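Local coordinates for protein mRNA export factor MEX67 (Candida albicans, PDB 1Q40) that probably serves in the export of mRNA from the nucleus, contributing here an NTF2-like middle domain that pairs with a second protein, at residues Q44-D50 and A200-I206; S103-L107 and E149-S153. All blocks are in the same frame, centred on the assembly; numbering follows the deposited sequence.

Interaction 1: residues Q44-D50 and A200-I206; sequences QFSMQVD and ASDTLLI
Gln44-Val49 and Ala200-Ile206 run side by side as parallel beta strands, their axes 4.7 Å apart and 18° from exact alignment. The backbone N-H groups of Gln44, Ser46, Gln48 and Asp50 donate hydrogen bonds to the carbonyl oxygens of Ala200, Asp202, Leu204 and Ile206, while Leu204 N and Ile206 N return bonds to Ser46 O and Gln48 O. The bond from Ile206 N to Gln48 O is short, 2.9 Å, and nearly straight.

Alternation sends Phe45, Met47, Asp202, Leu204 and Ile206 to one face. Phe45 CG stands anti to the backbone N (chi1 175°), which carries the ring toward Asp202: CD1 lies 3.5 Å from Asp202 CG, and the ring and carboxylate planes are 76° apart. The buried carboxylate does not stand alone: its OD2 forms a salt bridge with Arg185 and a hydrogen bond with Tyr39 OH. Further along, selenomethionine Met47 touches Ile206 CG1 at 4.0 Å and Leu204 CD2 at 4.1 Å through its CG, while the chain, turned at chi2 and chi3, leads its end away from the other strand; an unbranched side chain suits such a turn.

The other face is more polar. Gln48 lays its amide carbon CD 3.7 Å from Leu205 CD1, and its OE1 bonds to a polar side chain of the partner protein's chain. Gln44 NE2 reaches that chain's backbone, and water 1 joins the same NE2 to Ala200 O. The polar face thus serves the heterodimer interface, whereas Phe45 and Asp202 lie under helix 96-105, with strand 181-190 flanking Ala200-Ile206 and strand 94-95 flanking Gln44-Val49.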
loop_
_atom_site.group_PDB
_atom_site.type_symbol
_atom_site.label_atom_id
_atom_site.label_comp_id
_atom_site.label_asym_id
_atom_site.label_seq_id
_atom_site.Cartn_x
_atom_site.Cartn_y
_atom_site.Cartn_z
ATOM N N GLN B 44 -2.366 -8.360 14.922
ATOM C CA GLN B 44 -1.278 -8.675 13.996
ATOM C C GLN B 44 -0.516 -7.418 13.538
ATOM O O GLN B 44 -1.110 -6.362 13.244
ATOM C CB GLN B 44 -1.806 -9.443 12.779
ATOM C CG GLN B 44 -2.435 -10.776 13.110
ATOM C CD GLN B 44 -3.008 -11.473 11.887
ATOM O OE1 GLN B 44 -2.283 -12.132 11.143
ATOM N NE2 GLN B 44 -4.309 -11.334 11.683
ATOM N N PHE B 45 0.808 -7.549 13.515
ATOM C CA PHE B 45 1.704 -6.551 12.957
ATOM C C PHE B 45 2.751 -7.191 12.067
ATOM O O PHE B 45 3.356 -8.194 12.429
ATOM C CB PHE B 45 2.442 -5.791 14.054
ATOM C CG PHE B 45 3.466 -4.824 13.525
ATOM C CD1 PHE B 45 3.069 -3.628 12.948
ATOM C CD2 PHE B 45 4.832 -5.110 13.611
ATOM C CE1 PHE B 45 4.014 -2.723 12.448
ATOM C CE2 PHE B 45 5.775 -4.216 13.105
ATOM C CZ PHE B 45 5.363 -3.027 12.526
ATOM N N SER B 46 2.987 -6.590 10.908
ATOM C CA SER B 46 4.198 -6.873 10.158
ATOM C C SER B 46 4.673 -5.639 9.401
ATOM O O SER B 46 3.907 -4.694 9.148
ATOM C CB SER B 46 4.014 -8.078 9.230
ATOM O OG SER B 46 2.815 -8.001 8.478
HETATM N N MSE B 47 5.968 -5.639 9.101
HETATM C CA MSE B 47 6.628 -4.563 8.380
HETATM C C MSE B 47 7.252 -5.126 7.098
HETATM O O MSE B 47 7.822 -6.225 7.102
HETATM C CB MSE B 47 7.695 -3.907 9.272
HETATM C CG MSE B 47 8.486 -2.780 8.610
HETATM SE SE MSE B 47 10.063 -3.436 7.632
HETATM C CE MSE B 47 10.896 -4.454 9.014
ATOM N N GLN B 48 7.120 -4.374 6.008
ATOM C CA GLN B 48 7.661 -4.764 4.693
ATOM C C GLN B 48 8.516 -3.630 4.116
ATOM O O GLN B 48 8.174 -2.460 4.257
ATOM C CB GLN B 48 6.495 -5.151 3.740
ATOM C CG GLN B 48 5.425 -4.045 3.521
ATOM C CD GLN B 48 4.245 -4.476 2.627
ATOM O OE1 GLN B 48 4.444 -5.002 1.532
ATOM N NE2 GLN B 48 3.026 -4.238 3.098
ATOM N N VAL B 49 9.638 -3.975 3.486
ATOM C CA VAL B 49 10.496 -3.022 2.795
ATOM C C VAL B 49 10.264 -3.133 1.279
ATOM O O VAL B 49 10.235 -4.237 0.719
ATOM C CB VAL B 49 11.993 -3.262 3.099
ATOM C CG1 VAL B 49 12.887 -2.377 2.231
ATOM C CG2 VAL B 49 12.272 -3.034 4.573
ATOM N N ASP B 50 10.082 -1.979 0.640
ATOM C CA ASP B 50 10.041 -1.861 -0.828
ATOM C C ASP B 50 11.204 -0.983 -1.305
ATOM O O ASP B 50 11.065 0.221 -1.459
ATOM C CB ASP B 50 8.706 -1.248 -1.267
ATOM C CG ASP B 50 8.558 -1.167 -2.783
ATOM O OD1 ASP B 50 9.490 -1.574 -3.529
ATOM O OD2 ASP B 50 7.523 -0.703 -3.320
ATOM N N ALA B 200 -6.582 -4.287 15.401
ATOM C CA ALA B 200 -6.676 -5.675 14.959
ATOM C C ALA B 200 -5.538 -6.056 14.012
ATOM O O ALA B 200 -5.055 -7.182 14.047
ATOM C CB ALA B 200 -8.007 -5.914 14.267
ATOM N N SER B 201 -5.168 -5.119 13.147
ATOM C CA SER B 201 -4.167 -5.325 12.094
ATOM C C SER B 201 -3.388 -4.035 11.890
ATOM O O SER B 201 -3.952 -2.949 11.953
ATOM C CB SER B 201 -4.833 -5.749 10.775
ATOM O OG SER B 201 -3.907 -5.726 9.691
ATOM N N ASP B 202 -2.093 -4.169 11.615
ATOM C CA ASP B 202 -1.173 -3.046 11.524
ATOM C C ASP B 202 -0.064 -3.451 10.549
ATOM O O ASP B 202 0.707 -4.361 10.855
ATOM C CB ASP B 202 -0.622 -2.786 12.916
ATOM C CG ASP B 202 0.265 -1.567 13.009
ATOM O OD1 ASP B 202 0.670 -0.990 11.978
ATOM O OD2 ASP B 202 0.632 -1.126 14.121
ATOM N N THR B 203 -0.011 -2.807 9.373
ATOM C CA THR B 203 1.022 -3.078 8.369
ATOM C C THR B 203 1.794 -1.801 8.055
ATOM O O THR B 203 1.196 -0.786 7.700
ATOM C CB THR B 203 0.431 -3.678 7.055
ATOM O OG1 THR B 203 -0.689 -2.909 6.583
ATOM C CG2 THR B 203 -0.171 -5.027 7.305
ATOM N N LEU B 204 3.120 -1.874 8.176
ATOM C CA LEU B 204 4.010 -0.751 7.947
ATOM C C LEU B 204 4.849 -1.069 6.723
ATOM O O LEU B 204 5.492 -2.109 6.680
ATOM C CB LEU B 204 4.943 -0.565 9.147
ATOM C CG LEU B 204 6.055 0.488 9.053
ATOM C CD1 LEU B 204 5.513 1.871 8.718
ATOM C CD2 LEU B 204 6.827 0.537 10.346
ATOM N N LEU B 205 4.835 -0.169 5.740
ATOM C CA LEU B 205 5.654 -0.284 4.549
ATOM C C LEU B 205 6.729 0.803 4.576
ATOM O O LEU B 205 6.416 1.982 4.734
ATOM C CB LEU B 205 4.802 -0.155 3.287
ATOM C CG LEU B 205 5.541 -0.481 1.967
ATOM C CD1 LEU B 205 4.612 -1.131 0.986
ATOM C CD2 LEU B 205 6.146 0.764 1.308
ATOM N N ILE B 206 7.983 0.385 4.405
ATOM C CA ILE B 206 9.161 1.258 4.442
ATOM C C ILE B 206 9.772 1.320 3.044
ATOM O O ILE B 206 9.967 0.285 2.404
ATOM C CB ILE B 206 10.189 0.687 5.445
ATOM C CG1 ILE B 206 9.581 0.592 6.857
ATOM C CG2 ILE B 206 11.473 1.521 5.460
ATOM C CD1 ILE B 206 9.238 1.949 7.494
HETATM O O HOH W 1 -5.954 -9.830 13.696
#

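Interaction 2: residues S103-L107 and E149-S153; sequences SFQQL and EVDGS
Where helix 96-105 runs out and the chain turns toward strand 109-111, it is met by the loop that follows strand 134-146. Gln105 O receives the backbone N-H of Val150, with an N to O distance of 3.0 Å; the N-H points almost straight at the oxygen (167°) but arrives from above the carbonyl plane, 44° out of it. Beside this bond Val150 CG2 packs on Gln105 CB at 3.8 Å, and its other methyl, CG1, rests against Gln106 CG, so the compact branched valine fits between the stems of two glutamines.

Gln105 extends beyond CG and holds its amide out to Glu149, where Gln105 NE2 makes a weak hydrogen bond of 3.2 Å to Glu149 OE1, the amide and carboxylate planes standing nearly perpendicular. Long polar chains suit this place near the surface, where Glu149 is exposed and Gln105 partly so. In the NTF2-like fold such a helix lies against the curved sheet, and here the loop meets the residues with which the helix gives way to the following turn, Gln105 and Gln106. Gln106 turns its amide toward Gly152, further along the loop. Gly152, having no side chain, lets Gln106 OE1 approach its CA to 3.4 Å, and the same OE1 takes a hydrogen bond from Asn76 ND2. Water 2 joins Gln106 O to Gly152 N, and water 3 links Leu107 O to Glu149 N. An Asx turn spans Gly152: Asp151 OD1 accepts from the backbone N of Ser153.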
loop_
_atom_site.group_PDB
_atom_site.type_symbol
_atom_site.label_atom_id
_atom_site.label_comp_id
_atom_site.label_asym_id
_atom_site.label_seq_id
_atom_site.Cartn_x
_atom_site.Cartn_y
_atom_site.Cartn_z
ATOM N N SER B 103 8.889 -6.580 17.875
ATOM C CA SER B 103 9.089 -6.021 16.535
ATOM C C SER B 103 9.310 -4.511 16.600
ATOM O O SER B 103 10.170 -3.982 15.907
ATOM C CB SER B 103 7.900 -6.301 15.613
ATOM O OG SER B 103 7.760 -7.679 15.386
ATOM N N PHE B 104 8.525 -3.833 17.428
ATOM C CA PHE B 104 8.621 -2.383 17.586
ATOM C C PHE B 104 9.994 -1.968 18.120
ATOM O O PHE B 104 10.515 -0.927 17.730
ATOM C CB PHE B 104 7.532 -1.849 18.529
ATOM C CG PHE B 104 6.110 -1.868 17.965
ATOM C CD1 PHE B 104 5.826 -2.237 16.649
ATOM C CD2 PHE B 104 5.042 -1.518 18.794
ATOM C CE1 PHE B 104 4.500 -2.242 16.174
ATOM C CE2 PHE B 104 3.727 -1.522 18.323
ATOM C CZ PHE B 104 3.455 -1.884 17.004
ATOM N N GLN B 105 10.577 -2.773 19.008
ATOM C CA GLN B 105 11.902 -2.482 19.573
ATOM C C GLN B 105 13.029 -2.575 18.548
ATOM O O GLN B 105 14.093 -2.004 18.761
ATOM C CB GLN B 105 12.235 -3.448 20.717
ATOM C CG GLN B 105 11.384 -3.302 21.950
ATOM C CD GLN B 105 11.811 -4.257 23.052
ATOM O OE1 GLN B 105 11.686 -5.477 22.908
ATOM N NE2 GLN B 105 12.332 -3.707 24.150
ATOM N N GLN B 106 12.799 -3.313 17.460
ATOM C CA GLN B 106 13.798 -3.522 16.410
ATOM C C GLN B 106 13.694 -2.548 15.232
ATOM O O GLN B 106 14.433 -2.666 14.253
ATOM C CB GLN B 106 13.703 -4.953 15.882
ATOM C CG GLN B 106 13.988 -6.020 16.931
ATOM C CD GLN B 106 13.698 -7.408 16.410
ATOM O OE1 GLN B 106 14.388 -7.897 15.519
ATOM N NE2 GLN B 106 12.656 -8.025 16.931
ATOM N N LEU B 107 12.781 -1.596 15.319
ATOM C CA LEU B 107 12.666 -0.547 14.319
ATOM C C LEU B 107 13.409 0.706 14.835
ATOM O O LEU B 107 13.299 1.055 16.014
ATOM C CB LEU B 107 11.194 -0.245 14.029
ATOM C CG LEU B 107 10.439 -1.369 13.292
ATOM C CD1 LEU B 107 8.940 -1.161 13.344
ATOM C CD2 LEU B 107 10.893 -1.486 11.860
ATOM N N GLU B 149 16.286 0.007 19.758
ATOM C CA GLU B 149 16.613 -0.517 21.077
ATOM C C GLU B 149 17.279 -1.890 20.972
ATOM O O GLU B 149 18.283 -2.157 21.644
ATOM C CB GLU B 149 15.363 -0.595 21.951
ATOM C CG GLU B 149 15.597 -1.257 23.303
ATOM C CD GLU B 149 14.428 -1.096 24.253
ATOM O OE1 GLU B 149 13.342 -0.678 23.803
ATOM O OE2 GLU B 149 14.597 -1.398 25.453
ATOM N N VAL B 150 16.726 -2.730 20.100
ATOM C CA VAL B 150 17.189 -4.096 19.873
ATOM C C VAL B 150 17.635 -4.225 18.417
ATOM O O VAL B 150 16.866 -3.937 17.501
ATOM C CB VAL B 150 16.057 -5.108 20.152
ATOM C CG1 VAL B 150 16.498 -6.558 19.842
ATOM C CG2 VAL B 150 15.586 -4.994 21.592
ATOM N N ASP B 151 18.872 -4.661 18.199
ATOM C CA ASP B 151 19.428 -4.741 16.841
ATOM C C ASP B 151 18.944 -6.014 16.165
ATOM O O ASP B 151 19.384 -7.100 16.515
ATOM C CB ASP B 151 20.960 -4.718 16.886
ATOM C CG ASP B 151 21.596 -4.409 15.526
ATOM O OD1 ASP B 151 21.017 -4.753 14.459
ATOM O OD2 ASP B 151 22.692 -3.805 15.444
ATOM N N GLY B 152 18.024 -5.881 15.215
ATOM C CA GLY B 152 17.507 -7.027 14.479
ATOM C C GLY B 152 18.040 -7.147 13.060
ATOM O O GLY B 152 17.366 -7.710 12.211
ATOM N N SER B 153 19.248 -6.639 12.812
ATOM C CA SER B 153 19.786 -6.495 11.455
ATOM C C SER B 153 20.470 -7.747 10.888
ATOM O O SER B 153 20.394 -8.010 9.684
ATOM C CB SER B 153 20.767 -5.310 11.396
ATOM O OG SER B 153 21.907 -5.537 12.203
HETATM O O HOH W 2 16.706 -3.791 13.543
HETATM O O HOH W 3 13.558 1.015 18.951
#

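The centres of interactions 1 and 2 lie 14 Å apart, and the second is nested within the chain loop closed by the first. Residues 103-107 join them, since the helix end that receives the 149-153 loop also packs on the paired strands. Phe104 CE1 lies 3.8 Å from Phe45 CE1, in an edge-to-face ring pair, and Leu107 CD1 reaches Leu204 CD2 at 4.0 Å. The face of interaction 1 bearing Phe45, Asp202 and Leu204, mostly apolar, is thus what the end of the helix and the turn after it rest on. Its polar face meets the partner chain, which does not touch interaction 2. A glycerol, probably from the crystallisation liquor, sits about 4 Å from the Val49 side chain.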